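ORF10 (Moritella marina, PDB 6RIW) forms the ketosynthase–chain length factor part of a polyunsaturated fatty acid synthase subunit, where it probably condenses acyl chains carried on acyl carrier protein. Local coordinates at residues L94-Q99 with A263-L268; Q520-P525 with V711-S716; Q760-I765 with L852-T857; Q608-T613 with K939-V944; P552-M557 with G642-S647. One frame throughout, in Å; residues are numbered along the deposited sequence.

Interaction 1 of 5, residues L94-Q99 with A263-L268; sequences LYVTKQ and AGMMVL
Val96 and Met265 carry this helix-on-strand contact, and most of it is apolar. The valine presents both methyls. CG2 lies 3.7 Å from CB of Met265 and 4.1 Å from CB of Ala263, while CG1 settles near the strand backbone, 3.8 Å from O of Ala263. With CG1 anti to the carbonyl carbon (chi1 -64°), CG2 falls between N and the carbonyl carbon, and this rotation turns both methyls onto the strand, CG2 against CB of Met265 and CG1 beside O of Ala263. The Val96 and Met265 side chains meet at about a right angle.

The segments run at 28° to each other, with their axes 7.2 Å apart at closest approach. This is the helix-over-sheet layering of the thiolase fold, here in the ketosynthase half of the didomain: helix 88-104 covers one side of strand 259-270, and helix 198-211 covers the other, where Met266 and Leu268 point. Strands 4-12 and 217-224 hydrogen-bond to the two edges of the strand.

Contacts that pair carbon with oxygen form the second group. O of Val96 lies 3.6 Å from CB of Met265, a van der Waals approach. Met265 leaves its backbone with CG anti to N (chi1 -166°), then bends twice, so that CE turns back along the helix and comes within 3.7 Å of OG1 of Thr97. That hydroxyl does not depend on the methionine for a polar partner, because it bonds to O of Gly93 one helical turn earlier. Leu219 of the neighbouring strand touches both Thr97 and Met265.

Interaction 2 of 5, residues Q520-P525 with V711-S716; sequences QLRKAP and VNEKGS
Glu713 reaches across to the loop 520-525, and its side chain can be followed outward from CB. The first torsion is strained away from a staggered value (chi1 -106°), and beyond it the chain runs extended across to the other loop. CG lies 3.9 Å from O of Lys523 and 4.0 Å from CD2 of Leu521. CD stays beside that same methyl, 4.0 Å away, so one leucine methyl lies along the stem. OE1 stays by it too but makes no bond across the contact. At the tip, OE2 collects two consecutive backbone N-H groups. N of Lys523 donates at 3.0 Å, nearly along the carboxylate C-O axis though bent at the hydrogen (137°), and N of Arg522 adds a weak bond at 2.9 Å.

The Lys523 side chain slides past Glu713 in the opposite direction, and its NZ bonds to O of Ala524, forms a salt bridge with Glu500 and makes only a weak bond to O of Glu713. On the apolar side, CG of Pro525 packs 3.9 Å from CG2 of Val711, and CA of Pro525 makes a C-H...O contact with O of Glu713.

One sound and one weak bond to OE2, apolar packing beside it and a backbone bond of Glu713 with Lys526 join two loops that precede strands 527-528 and 741-752 in the chain length factor's ketosynthase-like fold.

Interaction 3 of 5, residues Q760-I765 with L852-T857; sequences QVYARI and LLDQNT
OD1 of Asp854, beside Tyr762, takes a hydrogen bond from N of His889; O of Tyr762, 3.4 Å from it, is another acceptor and gives none. That histidine ties the surroundings together: its ring stacks on Tyr762, and its ND1 bonds to O of Gln760. With O of Val761 also only 3.6 Å from OD1 of Asp854, OD1 lies near two backbone carbonyl oxygens by the last turn of its helix, a setting that would be expected to make its negative charge somewhat costlier.

Asp854 points its CG anti to the backbone N (chi1 -169°), which lays the carboxylate obliquely by the tyrosine: CG is 3.8 Å from CD1 of Tyr762, and the ring and carboxylate planes are 61° apart. The phenol oxygen goes elsewhere, to Asp567. At the next residue, CB of Ala763 rests 4.0 Å from CD1 of Leu853, the apolar part of the contact. Leu853 also packs on Leu882 and Ser884 of the adjoining strand 876-884.

The end of helix 841-854 thus packs beside strand 763-772, a helix-on-sheet layer of the thiolase-like fold in the C-terminal half of the chain length factor.

Interaction 4 of 5, residues Q608-T613 with K939-V944; sequences QGINLT and KHLNKV
Gln608 lies obliquely across both Leu941 and Val944, its carboxamide running beside the main chain of 941-942. From this position NE2 of Gln608 donates to O of Asn942 at 2.9 Å, with the acceptor in the plane of the amide. The return bond is made by backbone atoms: N of Asn942 gives its hydrogen to O of Gln608 at 3.1 Å, fairly straight (158°) but tilted from the carbonyl plane. One residue on each side therefore both gives and takes.

The apolar flanks fit around this pair. CG of Gln608 touches CG1 of Val944 at 3.5 Å. Leu941 splits its methyls, CD1 lying beside the glutamine amide, near its OE1, and CD2 meeting CD1 of Ile610 at 3.7 Å, again obliquely. Gly609, with positive phi, closes helix 597-608 in a Schellman motif, and the 939-944 loop docks there, ND2 of Asn942 bonding to O of Gln607.

A water donates to O of Gln608 and to O of His940. In the ketosynthase half, N of Gln154 donates to OE1 of Gln608, and NE2 also donates to O of Asp152. With each polar atom of its side chain engaged, Gln608 joins three chain segments through directional bonds, with only modest apolar packing beside them.

Interaction 5 of 5, residues P552-M557 with G642-S647; sequences PQQLMM and GNIMAS
Helix 552-557 and helix 642-647 run 26° from parallel with axes 9.5 Å apart, Gln554 and Met645 having the nearest CA atoms at 5.3 Å. Met645 carries most of the contact. Its CG occupies the position between N and the carbonyl carbon (chi1 75°), and the chain then extends before bending at chi3, so successive atoms meet three residues of the other helix. CB lies 3.5 Å from CD of Gln554 and at similar distances from that residue's CG, OE1 and NE2. SD comes 3.7 Å from CB of Met557, and CE ends 3.7 Å from OE1 of Gln553; the Met645 and Gln553 side chains cross at about a right angle.

Both helices pack against one side of strands 576-581 and 687-694 in the chain length factor, in the layered manner of the thiolase fold: Met557 and Met645 each touch Val580 and Val693. Helix 642-653 also borders the ketosynthase half, since ND2 of Asn643 bonds to O of Phe440 and OG of Ser647 to O of Gly441.

Met557 answers from the opposite helix. With CG anti to its N (chi1 168°) and a bend at chi2, it carries SD alongside the partner backbone, 3.4 Å from O of Met645 and 3.7 Å from CG of Met645. Several polar ends find partners outside the two segments. OE1 of Gln554 accepts from NE of Arg648, NE2 of Gln554 makes a weak bond to O of Ile641, and NE2 of Gln553 donates to O of Gly583.

How the interactions relate
Interaction 1 lies in the ketosynthase half, whereas interactions 2, 3 and 5 fall in the chain length factor and interaction 4 joins that half to a later segment. Interaction 5 is the central one, its centre about 11 Å from that of the chain, and its nearest atoms come within about 15 Å of interaction 3 and about 17 Å of interactions 1 and 2. Interactions 3 and 4 lie on opposite sides of the chain's centre, about 68 Å apart between centres. Interactions 4 and 5 both reach residues of the ketosynthase half. None of the five touches another, and all lie away from the magnesium site at Met1 and Lys286.

Interaction 1 of 5, residues L94-Q99 with A263-L268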
# COMPACT_ATOMS: atom_id res chain seq x y z
N LEU A 94 3.31 12.15 -10.33
CA LEU A 94 4.27 13.17 -10.73
C LEU A 94 3.57 14.44 -11.21
O LEU A 94 3.99 15.56 -10.88
CB LEU A 94 5.17 12.61 -11.84
CG LEU A 94 6.14 11.55 -11.33
CD1 LEU A 94 6.75 10.81 -12.51
CD2 LEU A 94 7.21 12.20 -10.47
N TYR A 95 2.51 14.29 -11.99
CA TYR A 95 1.77 15.45 -12.47
C TYR A 95 1.27 16.32 -11.31
O TYR A 95 1.52 17.53 -11.28
CB TYR A 95 0.60 14.99 -13.34
CG TYR A 95 -0.33 16.15 -13.70
CD1 TYR A 95 0.06 17.09 -14.66
CD2 TYR A 95 -1.57 16.31 -13.09
CE1 TYR A 95 -0.76 18.15 -15.00
CE2 TYR A 95 -2.42 17.40 -13.43
CZ TYR A 95 -1.99 18.30 -14.40
OH TYR A 95 -2.77 19.38 -14.76
N VAL A 96 0.55 15.73 -10.35
CA VAL A 96 0.01 16.56 -9.26
C VAL A 96 1.12 17.07 -8.35
O VAL A 96 0.97 18.13 -7.72
CB VAL A 96 -1.08 15.83 -8.45
CG1 VAL A 96 -2.30 15.54 -9.36
CG2 VAL A 96 -0.53 14.54 -7.78
N THR A 97 2.26 16.38 -8.27
CA THR A 97 3.39 16.91 -7.50
C THR A 97 3.92 18.19 -8.14
O THR A 97 4.08 19.22 -7.46
CB THR A 97 4.49 15.86 -7.39
OG1 THR A 97 4.02 14.80 -6.56
CG2 THR A 97 5.72 16.47 -6.70
N LYS A 98 4.21 18.15 -9.44
CA LYS A 98 4.72 19.32 -10.15
C LYS A 98 3.74 20.48 -10.07
O LYS A 98 4.12 21.63 -9.81
CB LYS A 98 5.00 18.97 -11.62
CG LYS A 98 5.81 20.01 -12.41
CD LYS A 98 6.70 19.28 -13.41
CE LYS A 98 7.01 20.10 -14.64
NZ LYS A 98 6.91 19.19 -15.85
N GLN A 99 2.46 20.18 -10.30
CA GLN A 99 1.45 21.24 -10.30
C GLN A 99 1.30 21.85 -8.92
O GLN A 99 1.17 23.08 -8.78
CB GLN A 99 0.11 20.70 -10.80
CG GLN A 99 0.10 20.29 -12.30
CD GLN A 99 0.38 21.47 -13.22
OE1 GLN A 99 -0.24 22.52 -13.12
NE2 GLN A 99 1.34 21.30 -14.12
N ALA A 263 -5.78 11.38 -8.81
CA ALA A 263 -4.69 11.74 -7.91
C ALA A 263 -4.88 13.17 -7.42
O ALA A 263 -5.54 13.98 -8.07
CB ALA A 263 -3.32 11.61 -8.60
N GLY A 264 -4.30 13.45 -6.26
CA GLY A 264 -4.29 14.80 -5.73
C GLY A 264 -3.06 15.04 -4.88
O GLY A 264 -2.47 14.10 -4.34
N MET A 265 -2.68 16.30 -4.74
CA MET A 265 -1.54 16.63 -3.90
C MET A 265 -1.73 18.00 -3.26
O MET A 265 -2.22 18.92 -3.91
CB MET A 265 -0.23 16.61 -4.72
CG MET A 265 1.04 16.60 -3.87
SD MET A 265 1.34 15.07 -2.93
CE MET A 265 1.36 13.81 -4.24
N MET A 266 -1.30 18.12 -2.01
CA MET A 266 -1.30 19.41 -1.32
C MET A 266 0.09 19.69 -0.75
O MET A 266 0.82 18.76 -0.38
CB MET A 266 -2.30 19.42 -0.19
CG MET A 266 -3.74 19.67 -0.61
SD MET A 266 -4.82 18.94 0.64
CE MET A 266 -3.78 19.17 2.07
N VAL A 267 0.44 20.97 -0.65
CA VAL A 267 1.70 21.42 -0.06
C VAL A 267 1.39 22.06 1.29
O VAL A 267 0.56 22.98 1.36
CB VAL A 267 2.44 22.42 -0.96
CG1 VAL A 267 3.80 22.76 -0.35
CG2 VAL A 267 2.59 21.90 -2.37
N LEU A 268 2.05 21.58 2.36
CA LEU A 268 1.77 21.99 3.73
C LEU A 268 2.98 22.64 4.38
O LEU A 268 4.11 22.15 4.24
CB LEU A 268 1.35 20.79 4.59
CG LEU A 268 0.23 19.91 4.06
CD1 LEU A 268 -0.07 18.78 5.04
CD2 LEU A 268 -1.02 20.74 3.81

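Interaction 2 of 5, residues Q520-P525 with V711-S716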
# COMPACT_ATOMS: atom_id res chain seq x y z
N GLN A 520 16.05 -17.35 -17.69
CA GLN A 520 17.48 -17.68 -17.66
C GLN A 520 17.86 -18.40 -16.36
O GLN A 520 18.93 -18.18 -15.79
CB GLN A 520 18.33 -16.43 -17.88
CG GLN A 520 17.96 -15.78 -19.20
CD GLN A 520 18.80 -14.56 -19.51
OE1 GLN A 520 19.49 -14.03 -18.64
NE2 GLN A 520 18.73 -14.11 -20.75
N LEU A 521 16.99 -19.29 -15.92
CA LEU A 521 17.20 -20.09 -14.71
C LEU A 521 17.36 -21.55 -15.09
O LEU A 521 16.50 -22.13 -15.77
CB LEU A 521 16.00 -19.95 -13.76
CG LEU A 521 15.81 -18.64 -12.99
CD1 LEU A 521 14.46 -18.62 -12.27
CD2 LEU A 521 16.96 -18.47 -11.99
N ARG A 522 18.43 -22.18 -14.59
CA ARG A 522 18.57 -23.62 -14.75
C ARG A 522 17.66 -24.38 -13.79
O ARG A 522 17.22 -25.49 -14.11
CB ARG A 522 20.03 -24.03 -14.53
CG ARG A 522 21.04 -23.08 -15.16
CD ARG A 522 22.44 -23.70 -15.22
NE ARG A 522 22.53 -24.74 -16.25
CZ ARG A 522 22.91 -24.54 -17.51
NH1 ARG A 522 23.25 -23.33 -17.93
NH2 ARG A 522 22.95 -25.57 -18.36
N LYS A 523 17.36 -23.80 -12.63
CA LYS A 523 16.54 -24.44 -11.62
C LYS A 523 15.90 -23.33 -10.80
O LYS A 523 16.35 -22.18 -10.85
CB LYS A 523 17.38 -25.36 -10.70
CG LYS A 523 18.48 -24.61 -9.94
CD LYS A 523 19.30 -25.54 -9.03
CE LYS A 523 18.44 -26.14 -7.92
NZ LYS A 523 18.37 -25.18 -6.81
N ALA A 524 14.85 -23.66 -10.07
CA ALA A 524 14.38 -22.70 -9.07
C ALA A 524 15.47 -22.58 -8.00
O ALA A 524 16.05 -23.60 -7.60
CB ALA A 524 13.07 -23.17 -8.43
N PRO A 525 15.83 -21.36 -7.58
CA PRO A 525 16.97 -21.21 -6.65
C PRO A 525 16.71 -21.94 -5.35
O PRO A 525 15.59 -22.02 -4.87
CB PRO A 525 17.07 -19.69 -6.43
CG PRO A 525 16.39 -19.08 -7.58
CD PRO A 525 15.30 -20.05 -8.01
N VAL A 711 20.37 -13.75 -9.17
CA VAL A 711 20.03 -14.54 -7.99
C VAL A 711 21.07 -15.63 -7.80
O VAL A 711 21.73 -16.07 -8.75
CB VAL A 711 18.61 -15.12 -8.12
CG1 VAL A 711 18.54 -16.22 -9.19
CG2 VAL A 711 18.08 -15.63 -6.77
N ASN A 712 21.24 -16.07 -6.56
CA ASN A 712 22.12 -17.19 -6.22
C ASN A 712 21.31 -18.48 -6.36
O ASN A 712 20.49 -18.81 -5.51
CB ASN A 712 22.66 -17.01 -4.80
CG ASN A 712 23.74 -18.04 -4.43
OD1 ASN A 712 23.73 -19.16 -4.93
ND2 ASN A 712 24.65 -17.66 -3.54
N GLU A 713 21.53 -19.21 -7.46
CA GLU A 713 20.71 -20.40 -7.70
C GLU A 713 21.03 -21.52 -6.71
O GLU A 713 20.17 -22.35 -6.42
CB GLU A 713 20.92 -20.89 -9.13
CG GLU A 713 19.77 -20.60 -10.04
CD GLU A 713 20.11 -20.91 -11.48
OE1 GLU A 713 20.81 -20.10 -12.12
OE2 GLU A 713 19.67 -21.97 -11.98
N LYS A 714 22.25 -21.55 -6.19
CA LYS A 714 22.65 -22.64 -5.31
C LYS A 714 22.31 -22.39 -3.86
O LYS A 714 22.36 -23.33 -3.05
CB LYS A 714 24.16 -22.90 -5.48
CG LYS A 714 24.50 -23.68 -6.75
CD LYS A 714 23.32 -24.57 -7.19
CE LYS A 714 23.57 -25.28 -8.53
NZ LYS A 714 22.99 -26.68 -8.55
N GLY A 715 21.93 -21.17 -3.51
CA GLY A 715 21.57 -20.80 -2.16
C GLY A 715 22.69 -21.07 -1.19
O GLY A 715 22.46 -21.69 -0.15
N SER A 716 23.90 -20.63 -1.51
CA SER A 716 25.05 -20.88 -0.65
C SER A 716 26.06 -19.74 -0.75
O SER A 716 26.41 -19.33 -1.86
CB SER A 716 25.71 -22.22 -1.00
OG SER A 716 26.84 -22.45 -0.19

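Interaction 3 of 5, residues Q760-I765 with L852-T857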
# COMPACT_ATOMS: atom_id res chain seq x y z
N GLN A 760 10.85 -6.21 30.50
CA GLN A 760 10.17 -6.31 29.21
C GLN A 760 11.09 -6.18 28.02
O GLN A 760 10.70 -6.55 26.91
CB GLN A 760 9.13 -5.20 29.07
CG GLN A 760 8.04 -5.20 30.11
CD GLN A 760 6.97 -4.22 29.72
OE1 GLN A 760 7.07 -3.02 30.01
NE2 GLN A 760 5.96 -4.71 29.01
N VAL A 761 12.27 -5.59 28.18
CA VAL A 761 12.99 -4.97 27.07
C VAL A 761 13.97 -5.96 26.46
O VAL A 761 14.86 -6.48 27.15
CB VAL A 761 13.71 -3.70 27.53
CG1 VAL A 761 14.47 -3.09 26.37
CG2 VAL A 761 12.68 -2.71 28.08
N TYR A 762 13.81 -6.24 25.16
CA TYR A 762 14.86 -6.95 24.43
C TYR A 762 16.05 -6.04 24.22
O TYR A 762 17.18 -6.36 24.62
CB TYR A 762 14.33 -7.45 23.09
CG TYR A 762 13.40 -8.65 23.14
CD1 TYR A 762 13.90 -9.94 23.16
CD2 TYR A 762 12.01 -8.47 23.13
CE1 TYR A 762 13.06 -11.04 23.17
CE2 TYR A 762 11.15 -9.56 23.14
CZ TYR A 762 11.69 -10.85 23.15
OH TYR A 762 10.84 -11.92 23.18
N ALA A 763 15.82 -4.89 23.57
CA ALA A 763 16.84 -3.92 23.20
C ALA A 763 16.10 -2.61 22.95
O ALA A 763 14.88 -2.59 22.83
CB ALA A 763 17.62 -4.37 21.95
N ARG A 764 16.85 -1.52 22.91
CA ARG A 764 16.29 -0.22 22.58
C ARG A 764 16.71 0.19 21.18
O ARG A 764 17.86 -0.04 20.79
CB ARG A 764 16.75 0.84 23.58
CG ARG A 764 15.87 0.87 24.79
CD ARG A 764 16.32 1.88 25.83
NE ARG A 764 15.52 1.58 27.01
CZ ARG A 764 15.89 0.72 27.95
NH1 ARG A 764 15.08 0.48 28.97
NH2 ARG A 764 17.09 0.14 27.88
N ILE A 765 15.81 0.82 20.45
CA ILE A 765 16.18 1.53 19.22
C ILE A 765 16.53 2.96 19.63
O ILE A 765 15.65 3.78 19.93
CB ILE A 765 15.07 1.50 18.16
CG1 ILE A 765 14.64 0.06 17.90
CG2 ILE A 765 15.61 2.13 16.88
CD1 ILE A 765 13.46 -0.09 16.88
N LEU A 852 20.43 -10.60 19.68
CA LEU A 852 21.84 -10.62 20.08
C LEU A 852 22.09 -9.70 21.27
O LEU A 852 22.81 -10.07 22.20
CB LEU A 852 22.73 -10.19 18.92
CG LEU A 852 22.91 -11.16 17.75
CD1 LEU A 852 24.00 -10.62 16.80
CD2 LEU A 852 23.26 -12.56 18.24
N LEU A 853 21.53 -8.49 21.23
CA LEU A 853 21.67 -7.56 22.34
C LEU A 853 20.96 -8.04 23.60
O LEU A 853 21.45 -7.81 24.71
CB LEU A 853 21.16 -6.19 21.93
CG LEU A 853 22.04 -5.49 20.90
CD1 LEU A 853 21.24 -4.32 20.33
CD2 LEU A 853 23.34 -5.02 21.50
N ASP A 854 19.81 -8.71 23.45
CA ASP A 854 19.13 -9.28 24.61
C ASP A 854 19.97 -10.35 25.30
O ASP A 854 19.79 -10.59 26.50
CB ASP A 854 17.80 -9.88 24.19
CG ASP A 854 16.94 -10.25 25.39
OD1 ASP A 854 16.72 -9.37 26.24
OD2 ASP A 854 16.50 -11.41 25.50
N GLN A 855 20.86 -11.01 24.57
CA GLN A 855 21.75 -12.05 25.09
C GLN A 855 23.05 -11.49 25.67
O GLN A 855 23.86 -12.27 26.18
CB GLN A 855 22.13 -13.04 23.97
CG GLN A 855 21.03 -13.92 23.51
CD GLN A 855 21.32 -14.54 22.12
OE1 GLN A 855 20.42 -15.07 21.48
NE2 GLN A 855 22.57 -14.45 21.66
N ASN A 856 23.28 -10.18 25.58
CA ASN A 856 24.57 -9.60 25.96
C ASN A 856 24.85 -9.85 27.43
O ASN A 856 23.99 -9.64 28.29
CB ASN A 856 24.57 -8.10 25.66
CG ASN A 856 25.89 -7.43 26.03
OD1 ASN A 856 26.96 -7.91 25.66
ND2 ASN A 856 25.81 -6.31 26.75
N THR A 857 26.06 -10.32 27.73
CA THR A 857 26.49 -10.52 29.12
C THR A 857 27.92 -10.03 29.32
O THR A 857 28.68 -10.63 30.09
CB THR A 857 26.42 -12.00 29.54
OG1 THR A 857 27.30 -12.78 28.73
CG2 THR A 857 24.99 -12.54 29.45

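Interaction 4 of 5, residues Q608-T613 with K939-V944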
# COMPACT_ATOMS: atom_id res chain seq x y z
N GLN A 608 -7.70 -19.76 -34.68
CA GLN A 608 -7.06 -20.96 -35.18
C GLN A 608 -8.00 -21.81 -36.03
O GLN A 608 -7.53 -22.77 -36.66
CB GLN A 608 -6.50 -21.79 -34.02
CG GLN A 608 -5.36 -21.05 -33.30
CD GLN A 608 -4.34 -22.00 -32.69
OE1 GLN A 608 -4.59 -22.58 -31.65
NE2 GLN A 608 -3.18 -22.14 -33.33
N GLY A 609 -9.28 -21.49 -36.05
CA GLY A 609 -10.21 -22.12 -36.96
C GLY A 609 -10.98 -23.28 -36.40
O GLY A 609 -11.53 -24.07 -37.18
N ILE A 610 -11.05 -23.42 -35.08
CA ILE A 610 -11.75 -24.54 -34.46
C ILE A 610 -13.04 -24.02 -33.85
O ILE A 610 -13.02 -23.26 -32.87
CB ILE A 610 -10.87 -25.23 -33.40
CG1 ILE A 610 -9.59 -25.75 -34.06
CG2 ILE A 610 -11.66 -26.37 -32.73
CD1 ILE A 610 -9.80 -26.85 -35.10
N ASN A 611 -14.16 -24.42 -34.43
CA ASN A 611 -15.47 -23.90 -34.06
C ASN A 611 -16.09 -24.87 -33.06
O ASN A 611 -16.77 -25.82 -33.44
CB ASN A 611 -16.36 -23.71 -35.30
CG ASN A 611 -17.77 -23.23 -34.95
OD1 ASN A 611 -17.97 -22.48 -33.99
ND2 ASN A 611 -18.76 -23.64 -35.75
N LEU A 612 -15.83 -24.64 -31.77
CA LEU A 612 -16.50 -25.39 -30.73
C LEU A 612 -17.89 -24.81 -30.46
O LEU A 612 -18.17 -23.65 -30.76
CB LEU A 612 -15.69 -25.36 -29.43
CG LEU A 612 -14.27 -25.87 -29.47
CD1 LEU A 612 -13.68 -25.80 -28.07
CD2 LEU A 612 -14.25 -27.30 -30.00
N THR A 613 -18.76 -25.63 -29.87
CA THR A 613 -20.03 -25.08 -29.40
C THR A 613 -19.78 -24.11 -28.26
O THR A 613 -18.69 -24.08 -27.66
CB THR A 613 -21.00 -26.18 -28.94
OG1 THR A 613 -20.42 -26.92 -27.85
CG2 THR A 613 -21.35 -27.14 -30.07
N LYS A 939 -6.41 -31.78 -37.62
CA LYS A 939 -6.73 -30.53 -38.30
C LYS A 939 -5.48 -29.67 -38.51
O LYS A 939 -4.49 -29.78 -37.77
CB LYS A 939 -7.77 -29.74 -37.52
CG LYS A 939 -9.03 -30.52 -37.21
CD LYS A 939 -10.02 -30.47 -38.37
CE LYS A 939 -11.46 -30.71 -37.90
NZ LYS A 939 -12.06 -29.48 -37.29
N HIS A 940 -5.52 -28.83 -39.54
CA HIS A 940 -4.55 -27.76 -39.70
C HIS A 940 -5.08 -26.53 -38.96
O HIS A 940 -6.19 -26.07 -39.25
CB HIS A 940 -4.33 -27.43 -41.17
CG HIS A 940 -3.70 -28.56 -41.94
ND1 HIS A 940 -4.43 -29.61 -42.46
CD2 HIS A 940 -2.41 -28.80 -42.28
CE1 HIS A 940 -3.62 -30.45 -43.08
NE2 HIS A 940 -2.39 -29.98 -42.98
N LEU A 941 -4.31 -26.01 -38.00
CA LEU A 941 -4.68 -24.79 -37.29
C LEU A 941 -4.01 -23.59 -37.94
O LEU A 941 -2.85 -23.67 -38.36
CB LEU A 941 -4.25 -24.85 -35.81
CG LEU A 941 -4.70 -26.08 -35.01
CD1 LEU A 941 -4.40 -25.94 -33.50
CD2 LEU A 941 -6.18 -26.34 -35.25
N ASN A 942 -4.72 -22.46 -37.99
CA ASN A 942 -4.07 -21.20 -38.32
C ASN A 942 -3.23 -20.72 -37.14
O ASN A 942 -3.57 -20.96 -35.98
CB ASN A 942 -5.09 -20.10 -38.64
CG ASN A 942 -6.22 -20.56 -39.51
OD1 ASN A 942 -6.00 -21.20 -40.54
ND2 ASN A 942 -7.45 -20.23 -39.10
N LYS A 943 -2.15 -20.01 -37.43
CA LYS A 943 -1.43 -19.31 -36.37
C LYS A 943 -2.28 -18.16 -35.84
O LYS A 943 -2.99 -17.49 -36.60
CB LYS A 943 -0.08 -18.81 -36.88
CG LYS A 943 0.89 -19.93 -37.24
CD LYS A 943 2.32 -19.58 -36.84
CE LYS A 943 3.26 -19.64 -38.04
NZ LYS A 943 3.12 -20.94 -38.75
N VAL A 944 -2.23 -17.93 -34.52
CA VAL A 944 -2.91 -16.77 -33.96
C VAL A 944 -2.15 -15.50 -34.32
O VAL A 944 -0.94 -15.50 -34.61
CB VAL A 944 -3.09 -16.86 -32.44
CG1 VAL A 944 -3.95 -18.04 -32.09
CG2 VAL A 944 -1.72 -16.96 -31.76
O HOH W 1 -8.32 -24.61 -38.76

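Interaction 5 of 5, residues P552-M557 with G642-S647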
# COMPACT_ATOMS: atom_id res chain seq x y z
N PRO A 552 -2.04 -16.14 2.03
CA PRO A 552 -1.00 -16.31 3.08
C PRO A 552 -0.33 -15.02 3.50
O PRO A 552 0.08 -14.94 4.66
CB PRO A 552 -0.01 -17.27 2.42
CG PRO A 552 -0.84 -18.06 1.45
CD PRO A 552 -1.86 -17.09 0.92
N GLN A 553 -0.22 -14.00 2.63
CA GLN A 553 0.37 -12.73 3.08
C GLN A 553 -0.33 -12.19 4.33
O GLN A 553 0.32 -11.75 5.29
CB GLN A 553 0.32 -11.67 1.96
CG GLN A 553 1.06 -10.34 2.33
CD GLN A 553 0.79 -9.20 1.36
OE1 GLN A 553 -0.36 -8.90 1.03
NE2 GLN A 553 1.86 -8.52 0.93
N GLN A 554 -1.66 -12.24 4.35
CA GLN A 554 -2.38 -11.71 5.50
C GLN A 554 -2.34 -12.67 6.69
O GLN A 554 -2.16 -12.24 7.83
CB GLN A 554 -3.82 -11.39 5.10
CG GLN A 554 -3.87 -10.26 4.04
CD GLN A 554 -5.10 -9.34 4.16
OE1 GLN A 554 -6.07 -9.66 4.86
NE2 GLN A 554 -5.06 -8.20 3.47
N LEU A 555 -2.45 -13.98 6.44
CA LEU A 555 -2.41 -14.93 7.56
C LEU A 555 -1.06 -14.91 8.26
O LEU A 555 -0.99 -14.96 9.50
CB LEU A 555 -2.72 -16.34 7.06
CG LEU A 555 -4.14 -16.49 6.53
CD1 LEU A 555 -4.30 -17.78 5.76
CD2 LEU A 555 -5.11 -16.42 7.69
N MET A 556 0.03 -14.86 7.49
CA MET A 556 1.37 -14.82 8.08
C MET A 556 1.55 -13.58 8.94
O MET A 556 2.11 -13.67 10.05
CB MET A 556 2.45 -14.85 7.01
CG MET A 556 2.55 -16.15 6.27
SD MET A 556 3.72 -17.25 7.07
CE MET A 556 5.27 -16.41 6.74
N MET A 557 1.12 -12.41 8.44
CA MET A 557 1.26 -11.17 9.21
C MET A 557 0.42 -11.23 10.48
O MET A 557 0.86 -10.79 11.55
CB MET A 557 0.82 -9.97 8.35
CG MET A 557 0.64 -8.67 9.16
SD MET A 557 -1.07 -8.43 9.76
CE MET A 557 -0.81 -7.25 11.08
N GLY A 642 -4.50 -4.57 1.10
CA GLY A 642 -3.38 -4.65 2.02
C GLY A 642 -3.68 -4.11 3.41
O GLY A 642 -3.27 -4.70 4.42
N ASN A 643 -4.39 -2.97 3.50
CA ASN A 643 -4.58 -2.38 4.82
C ASN A 643 -5.47 -3.24 5.70
O ASN A 643 -5.46 -3.08 6.93
CB ASN A 643 -5.17 -0.97 4.72
CG ASN A 643 -6.63 -0.97 4.29
OD1 ASN A 643 -6.93 -1.28 3.14
ND2 ASN A 643 -7.54 -0.64 5.21
N ILE A 644 -6.21 -4.18 5.12
CA ILE A 644 -7.15 -4.93 5.94
C ILE A 644 -6.40 -5.88 6.86
O ILE A 644 -6.89 -6.21 7.94
CB ILE A 644 -8.19 -5.65 5.05
CG1 ILE A 644 -9.03 -4.59 4.32
CG2 ILE A 644 -9.10 -6.55 5.90
CD1 ILE A 644 -10.25 -5.13 3.54
N MET A 645 -5.19 -6.31 6.48
CA MET A 645 -4.48 -7.19 7.40
C MET A 645 -4.12 -6.47 8.70
O MET A 645 -4.17 -7.09 9.78
CB MET A 645 -3.26 -7.82 6.71
CG MET A 645 -2.05 -6.95 6.50
SD MET A 645 -0.78 -7.95 5.65
CE MET A 645 -0.55 -6.96 4.19
N ALA A 646 -3.82 -5.17 8.65
CA ALA A 646 -3.62 -4.42 9.89
C ALA A 646 -4.93 -4.30 10.67
O ALA A 646 -4.95 -4.49 11.90
CB ALA A 646 -3.06 -3.02 9.59
N SER A 647 -6.03 -4.02 9.97
CA SER A 647 -7.35 -3.94 10.60
C SER A 647 -7.75 -5.23 11.28
O SER A 647 -8.46 -5.19 12.30
CB SER A 647 -8.41 -3.61 9.54
OG SER A 647 -8.24 -2.29 9.09